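Local coordinates for lymphotactin (PDB 2NYZ), which acts as a secreted chemokine of the C class, probably attracting lymphocytes but not monocytes or neutrophils, at residues C11-K25 with L34-C48. Numbering follows the deposited sequence.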
loop_
_atom_site.group_PDB
_atom_site.type_symbol
_atom_site.label_atom_id
_atom_site.label_comp_id
_atom_site.label_asym_id
_atom_site.label_seq_id
_atom_site.Cartn_x
_atom_site.Cartn_y
_atom_site.Cartn_z
ATOM N N CYS D 11 -16.416 26.433 -12.137
ATOM C CA CYS D 11 -16.294 24.987 -12.059
ATOM C C CYS D 11 -14.826 24.677 -11.856
ATOM O O CYS D 11 -13.964 25.233 -12.528
ATOM C CB CYS D 11 -16.770 24.314 -13.344
ATOM S SG CYS D 11 -18.567 24.313 -13.656
ATOM N N VAL D 12 -14.537 23.790 -10.919
ATOM C CA VAL D 12 -13.165 23.425 -10.648
ATOM C C VAL D 12 -12.877 22.085 -11.293
ATOM O O VAL D 12 -11.780 21.851 -11.784
ATOM C CB VAL D 12 -12.930 23.339 -9.145
ATOM C CG1 VAL D 12 -11.513 22.895 -8.863
ATOM C CG2 VAL D 12 -13.216 24.692 -8.518
ATOM N N SER D 13 -13.878 21.214 -11.298
ATOM C CA SER D 13 -13.742 19.891 -11.890
ATOM C C SER D 13 -14.915 19.595 -12.822
ATOM O O SER D 13 -16.045 20.031 -12.583
ATOM C CB SER D 13 -13.673 18.819 -10.798
ATOM O OG SER D 13 -12.441 18.855 -10.099
ATOM N N LEU D 14 -14.643 18.855 -13.890
ATOM C CA LEU D 14 -15.684 18.507 -14.842
ATOM C C LEU D 14 -16.096 17.067 -14.593
ATOM O O LEU D 14 -15.252 16.216 -14.300
ATOM C CB LEU D 14 -15.170 18.695 -16.273
ATOM C CG LEU D 14 -14.726 20.118 -16.651
ATOM C CD1 LEU D 14 -14.297 20.150 -18.109
ATOM C CD2 LEU D 14 -15.866 21.104 -16.422
ATOM N N THR D 15 -17.392 16.794 -14.689
ATOM C CA THR D 15 -17.870 15.448 -14.443
ATOM C C THR D 15 -17.176 14.486 -15.364
ATOM O O THR D 15 -16.725 14.862 -16.433
ATOM C CB THR D 15 -19.358 15.304 -14.687
ATOM O OG1 THR D 15 -19.770 13.997 -14.267
ATOM C CG2 THR D 15 -19.663 15.472 -16.168
ATOM N N THR D 16 -17.102 13.232 -14.948
ATOM C CA THR D 16 -16.446 12.224 -15.753
ATOM C C THR D 16 -17.439 11.175 -16.240
ATOM O O THR D 16 -17.059 10.195 -16.880
ATOM C CB THR D 16 -15.312 11.560 -14.962
ATOM O OG1 THR D 16 -14.683 10.577 -15.785
ATOM C CG2 THR D 16 -15.853 10.914 -13.695
ATOM N N GLN D 17 -18.714 11.404 -15.935
ATOM C CA GLN D 17 -19.797 10.518 -16.350
ATOM C C GLN D 17 -20.765 11.286 -17.228
ATOM O O GLN D 17 -21.104 12.433 -16.941
ATOM C CB GLN D 17 -20.573 9.992 -15.146
ATOM C CG GLN D 17 -19.971 8.770 -14.507
ATOM C CD GLN D 17 -19.571 9.031 -13.086
ATOM O OE1 GLN D 17 -20.397 9.425 -12.260
ATOM N NE2 GLN D 17 -18.298 8.816 -12.785
ATOM N N ARG D 18 -21.220 10.658 -18.300
ATOM C CA ARG D 18 -22.159 11.329 -19.173
ATOM C C ARG D 18 -23.467 11.467 -18.420
ATOM O O ARG D 18 -23.756 10.681 -17.522
ATOM C CB ARG D 18 -22.371 10.525 -20.454
ATOM C CG ARG D 18 -21.123 10.363 -21.303
ATOM C CD ARG D 18 -21.478 9.669 -22.600
ATOM N NE ARG D 18 -20.313 9.106 -23.269
ATOM C CZ ARG D 18 -20.390 8.194 -24.233
ATOM N NH1 ARG D 18 -21.576 7.747 -24.633
ATOM N NH2 ARG D 18 -19.284 7.724 -24.793
ATOM N N LEU D 19 -24.250 12.472 -18.787
ATOM C CA LEU D 19 -25.533 12.729 -18.152
ATOM C C LEU D 19 -26.639 12.592 -19.201
ATOM O O LEU D 19 -26.572 13.201 -20.267
ATOM C CB LEU D 19 -25.521 14.138 -17.568
ATOM C CG LEU D 19 -26.482 14.511 -16.441
ATOM C CD1 LEU D 19 -26.446 13.480 -15.307
ATOM C CD2 LEU D 19 -26.073 15.878 -15.939
ATOM N N PRO D 20 -27.668 11.775 -18.922
ATOM C CA PRO D 20 -28.758 11.599 -19.890
ATOM C C PRO D 20 -29.524 12.892 -20.143
ATOM O O PRO D 20 -29.896 13.602 -19.206
ATOM C CB PRO D 20 -29.650 10.548 -19.230
ATOM C CG PRO D 20 -28.719 9.819 -18.317
ATOM C CD PRO D 20 -27.884 10.927 -17.740
ATOM N N VAL D 21 -29.754 13.196 -21.414
ATOM C CA VAL D 21 -30.500 14.398 -21.767
ATOM C C VAL D 21 -31.839 14.302 -21.036
ATOM O O VAL D 21 -32.443 15.313 -20.663
ATOM C CB VAL D 21 -30.721 14.481 -23.308
ATOM C CG1 VAL D 21 -31.371 13.199 -23.809
ATOM C CG2 VAL D 21 -31.568 15.692 -23.657
ATOM N N SER D 22 -32.269 13.064 -20.811
ATOM C CA SER D 22 -33.517 12.780 -20.122
ATOM C C SER D 22 -33.436 13.091 -18.628
ATOM O O SER D 22 -34.259 12.623 -17.845
ATOM C CB SER D 22 -33.877 11.312 -20.302
ATOM O OG SER D 22 -32.872 10.485 -19.746
ATOM N N ARG D 23 -32.441 13.875 -18.230
ATOM C CA ARG D 23 -32.274 14.227 -16.826
ATOM C C ARG D 23 -31.950 15.699 -16.694
ATOM O O ARG D 23 -32.025 16.260 -15.602
ATOM C CB ARG D 23 -31.146 13.405 -16.192
ATOM C CG ARG D 23 -31.517 11.972 -15.846
ATOM C CD ARG D 23 -32.575 11.937 -14.763
ATOM N NE ARG D 23 -32.897 10.572 -14.360
ATOM C CZ ARG D 23 -33.641 9.733 -15.073
ATOM N NH1 ARG D 23 -34.155 10.115 -16.234
ATOM N NH2 ARG D 23 -33.867 8.506 -14.627
ATOM N N ILE D 24 -31.584 16.325 -17.809
ATOM C CA ILE D 24 -31.241 17.737 -17.796
ATOM C C ILE D 24 -32.499 18.593 -17.889
ATOM O O ILE D 24 -33.523 18.156 -18.411
ATOM C CB ILE D 24 -30.339 18.109 -18.972
ATOM C CG1 ILE D 24 -29.356 16.975 -19.280
ATOM C CG2 ILE D 24 -29.600 19.384 -18.649
ATOM C CD1 ILE D 24 -28.350 16.723 -18.228
ATOM N N LYS D 25 -32.414 19.813 -17.375
ATOM C CA LYS D 25 -33.535 20.737 -17.402
ATOM C C LYS D 25 -33.108 21.943 -18.218
ATOM O O LYS D 25 -33.803 22.360 -19.137
ATOM C CB LYS D 25 -33.909 21.153 -15.973
ATOM C CG LYS D 25 -35.033 22.186 -15.863
ATOM C CD LYS D 25 -35.736 22.124 -14.498
ATOM C CE LYS D 25 -34.780 22.362 -13.336
ATOM N NZ LYS D 25 -35.408 22.005 -12.028
ATOM N N LEU D 34 -11.457 27.846 -16.864
ATOM C CA LEU D 34 -11.900 26.501 -17.181
ATOM C C LEU D 34 -13.332 26.633 -17.660
ATOM O O LEU D 34 -14.278 26.474 -16.885
ATOM C CB LEU D 34 -11.849 25.613 -15.936
ATOM C CG LEU D 34 -12.366 24.185 -16.092
ATOM C CD1 LEU D 34 -11.524 23.443 -17.110
ATOM C CD2 LEU D 34 -12.323 23.482 -14.748
ATOM N N ARG D 35 -13.488 26.956 -18.940
ATOM C CA ARG D 35 -14.814 27.115 -19.519
ATOM C C ARG D 35 -15.524 25.775 -19.452
ATOM O O ARG D 35 -14.893 24.723 -19.588
ATOM C CB ARG D 35 -14.719 27.575 -20.976
ATOM C CG ARG D 35 -16.044 28.048 -21.543
ATOM C CD ARG D 35 -15.962 28.335 -23.029
ATOM N NE ARG D 35 -15.868 27.108 -23.816
ATOM C CZ ARG D 35 -16.658 26.820 -24.844
ATOM N NH1 ARG D 35 -17.607 27.674 -25.217
ATOM N NH2 ARG D 35 -16.506 25.672 -25.497
ATOM N N ALA D 36 -16.836 25.809 -19.241
ATOM C CA ALA D 36 -17.589 24.574 -19.155
ATOM C C ALA D 36 -19.075 24.755 -19.300
ATOM O O ALA D 36 -19.608 25.852 -19.163
ATOM C CB ALA D 36 -17.296 23.880 -17.840
ATOM N N VAL D 37 -19.730 23.642 -19.590
ATOM C CA VAL D 37 -21.166 23.589 -19.740
ATOM C C VAL D 37 -21.699 23.130 -18.394
ATOM O O VAL D 37 -21.320 22.066 -17.903
ATOM C CB VAL D 37 -21.578 22.551 -20.789
ATOM C CG1 VAL D 37 -23.094 22.423 -20.818
ATOM C CG2 VAL D 37 -21.037 22.947 -22.150
ATOM N N ILE D 38 -22.566 23.929 -17.789
ATOM C CA ILE D 38 -23.122 23.544 -16.506
ATOM C C ILE D 38 -24.548 23.056 -16.686
ATOM O O ILE D 38 -25.468 23.855 -16.874
ATOM C CB ILE D 38 -23.140 24.719 -15.506
ATOM C CG1 ILE D 38 -21.752 25.357 -15.410
ATOM C CG2 ILE D 38 -23.548 24.210 -14.131
ATOM C CD1 ILE D 38 -21.722 26.633 -14.572
ATOM N N PHE D 39 -24.735 21.743 -16.642
ATOM C CA PHE D 39 -26.074 21.189 -16.779
ATOM C C PHE D 39 -26.800 21.304 -15.437
ATOM O O PHE D 39 -26.182 21.223 -14.375
ATOM C CB PHE D 39 -26.005 19.719 -17.196
ATOM C CG PHE D 39 -25.461 19.502 -18.572
ATOM C CD1 PHE D 39 -26.146 19.973 -19.688
ATOM C CD2 PHE D 39 -24.275 18.810 -18.761
ATOM C CE1 PHE D 39 -25.656 19.752 -20.970
ATOM C CE2 PHE D 39 -23.777 18.584 -20.036
ATOM C CZ PHE D 39 -24.467 19.054 -21.145
ATOM N N ILE D 40 -28.107 21.511 -15.482
ATOM C CA ILE D 40 -28.897 21.597 -14.266
ATOM C C ILE D 40 -29.920 20.475 -14.342
ATOM O O ILE D 40 -30.904 20.593 -15.062
ATOM C CB ILE D 40 -29.630 22.934 -14.175
ATOM C CG1 ILE D 40 -28.609 24.081 -14.162
ATOM C CG2 ILE D 40 -30.493 22.961 -12.928
ATOM C CD1 ILE D 40 -29.228 25.475 -14.094
ATOM N N THR D 41 -29.684 19.386 -13.615
ATOM C CA THR D 41 -30.598 18.250 -13.637
ATOM C C THR D 41 -32.007 18.691 -13.275
ATOM O O THR D 41 -32.205 19.741 -12.659
ATOM C CB THR D 41 -30.164 17.140 -12.663
ATOM O OG1 THR D 41 -30.517 17.508 -11.325
ATOM C CG2 THR D 41 -28.659 16.919 -12.754
ATOM N N LYS D 42 -32.983 17.874 -13.648
ATOM C CA LYS D 42 -34.374 18.194 -13.396
ATOM C C LYS D 42 -34.726 18.434 -11.939
ATOM O O LYS D 42 -35.763 19.032 -11.658
ATOM C CB LYS D 42 -35.279 17.115 -13.998
ATOM C CG LYS D 42 -35.313 17.138 -15.533
ATOM C CD LYS D 42 -36.233 16.067 -16.104
ATOM C CE LYS D 42 -36.290 16.140 -17.625
ATOM N NZ LYS D 42 -34.995 15.793 -18.279
ATOM N N ARG D 43 -33.885 17.990 -11.008
ATOM C CA ARG D 43 -34.196 18.232 -9.601
ATOM C C ARG D 43 -33.309 19.297 -8.950
ATOM O O ARG D 43 -33.377 19.507 -7.736
ATOM C CB ARG D 43 -34.153 16.938 -8.771
ATOM C CG ARG D 43 -35.018 17.043 -7.497
ATOM C CD ARG D 43 -34.876 15.876 -6.521
ATOM N NE ARG D 43 -35.408 14.610 -7.023
ATOM C CZ ARG D 43 -34.769 13.804 -7.869
ATOM N NH1 ARG D 43 -33.563 14.128 -8.317
ATOM N NH2 ARG D 43 -35.329 12.666 -8.262
ATOM N N GLY D 44 -32.471 19.963 -9.741
ATOM C CA GLY D 44 -31.650 21.018 -9.173
ATOM C C GLY D 44 -30.141 20.885 -9.068
ATOM O O GLY D 44 -29.479 21.863 -8.715
ATOM N N LEU D 45 -29.588 19.709 -9.361
ATOM C CA LEU D 45 -28.141 19.516 -9.280
ATOM C C LEU D 45 -27.447 20.222 -10.433
ATOM O O LEU D 45 -28.003 20.336 -11.520
ATOM C CB LEU D 45 -27.799 18.030 -9.328
ATOM C CG LEU D 45 -28.432 17.165 -8.231
ATOM C CD1 LEU D 45 -27.996 15.723 -8.432
ATOM C CD2 LEU D 45 -28.026 17.663 -6.850
ATOM N N LYS D 46 -26.233 20.698 -10.208
ATOM C CA LYS D 46 -25.515 21.384 -11.272
ATOM C C LYS D 46 -24.216 20.676 -11.601
ATOM O O LYS D 46 -23.254 20.783 -10.860
ATOM C CB LYS D 46 -25.217 22.828 -10.868
ATOM C CG LYS D 46 -26.446 23.629 -10.527
ATOM C CD LYS D 46 -26.052 25.023 -10.109
ATOM C CE LYS D 46 -27.165 25.676 -9.313
ATOM N NZ LYS D 46 -26.655 26.826 -8.514
ATOM N N VAL D 47 -24.179 19.953 -12.711
ATOM C CA VAL D 47 -22.956 19.271 -13.073
ATOM C C VAL D 47 -22.266 20.002 -14.217
ATOM O O VAL D 47 -22.900 20.447 -15.170
ATOM C CB VAL D 47 -23.209 17.791 -13.478
ATOM C CG1 VAL D 47 -24.502 17.287 -12.839
ATOM C CG2 VAL D 47 -23.236 17.645 -14.992
ATOM N N CYS D 48 -20.956 20.132 -14.091
ATOM C CA CYS D 48 -20.137 20.785 -15.087
ATOM C C CYS D 48 -19.692 19.706 -16.055
ATOM O O CYS D 48 -19.461 18.563 -15.658
ATOM C CB CYS D 48 -18.903 21.397 -14.436
ATOM S SG CYS D 48 -19.198 22.493 -13.008
#
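Cys11 and Cys48 are joined by a disulfide, which ties the N-terminal loop of the chemokine fold to strand 46-49. Cys11 SG also packs on Ile38 CG1. Close by, Thr15 N donates to Cys48 O at 2.9 Å, a nearly straight bond (166° at the hydrogen) that meets the oxygen from above the carbonyl plane. Thr15 OG1 is anti to its own N (chi1 -173°), which lets it accept from Gln17 N in an ST turn; CG2 is left against Cys48 O. A valine in place of Thr15 would probably leave Gln17 N without this acceptor and free the turn to shift. Further along, Leu19 CD2 meets Val47 CG2 tip to tip at 3.5 Å, and Ile24 CG2 packs obliquely on Phe39 CD1.

At the far end, strand 24-28 pairs antiparallel with strand 37-41. Lys25 N donates to Ile40 O at 2.9 Å. Arg23 O accepts from Lys42 N at 2.7 Å. The two lysines then reach across in opposite directions: Lys42 NZ, its chain bent at the last torsion (chi4 67°), bonds Ile24 O at 2.8 Å, while Lys25 NZ bonds Lys42 O at 3.0 Å. Outside the two segments, Arg23 NH2 pairs with an acidic side chain on the chain of another protein. Thus backbone carbonyls accept every hydrogen bond across this contact, and a covalent link secures the opposite end.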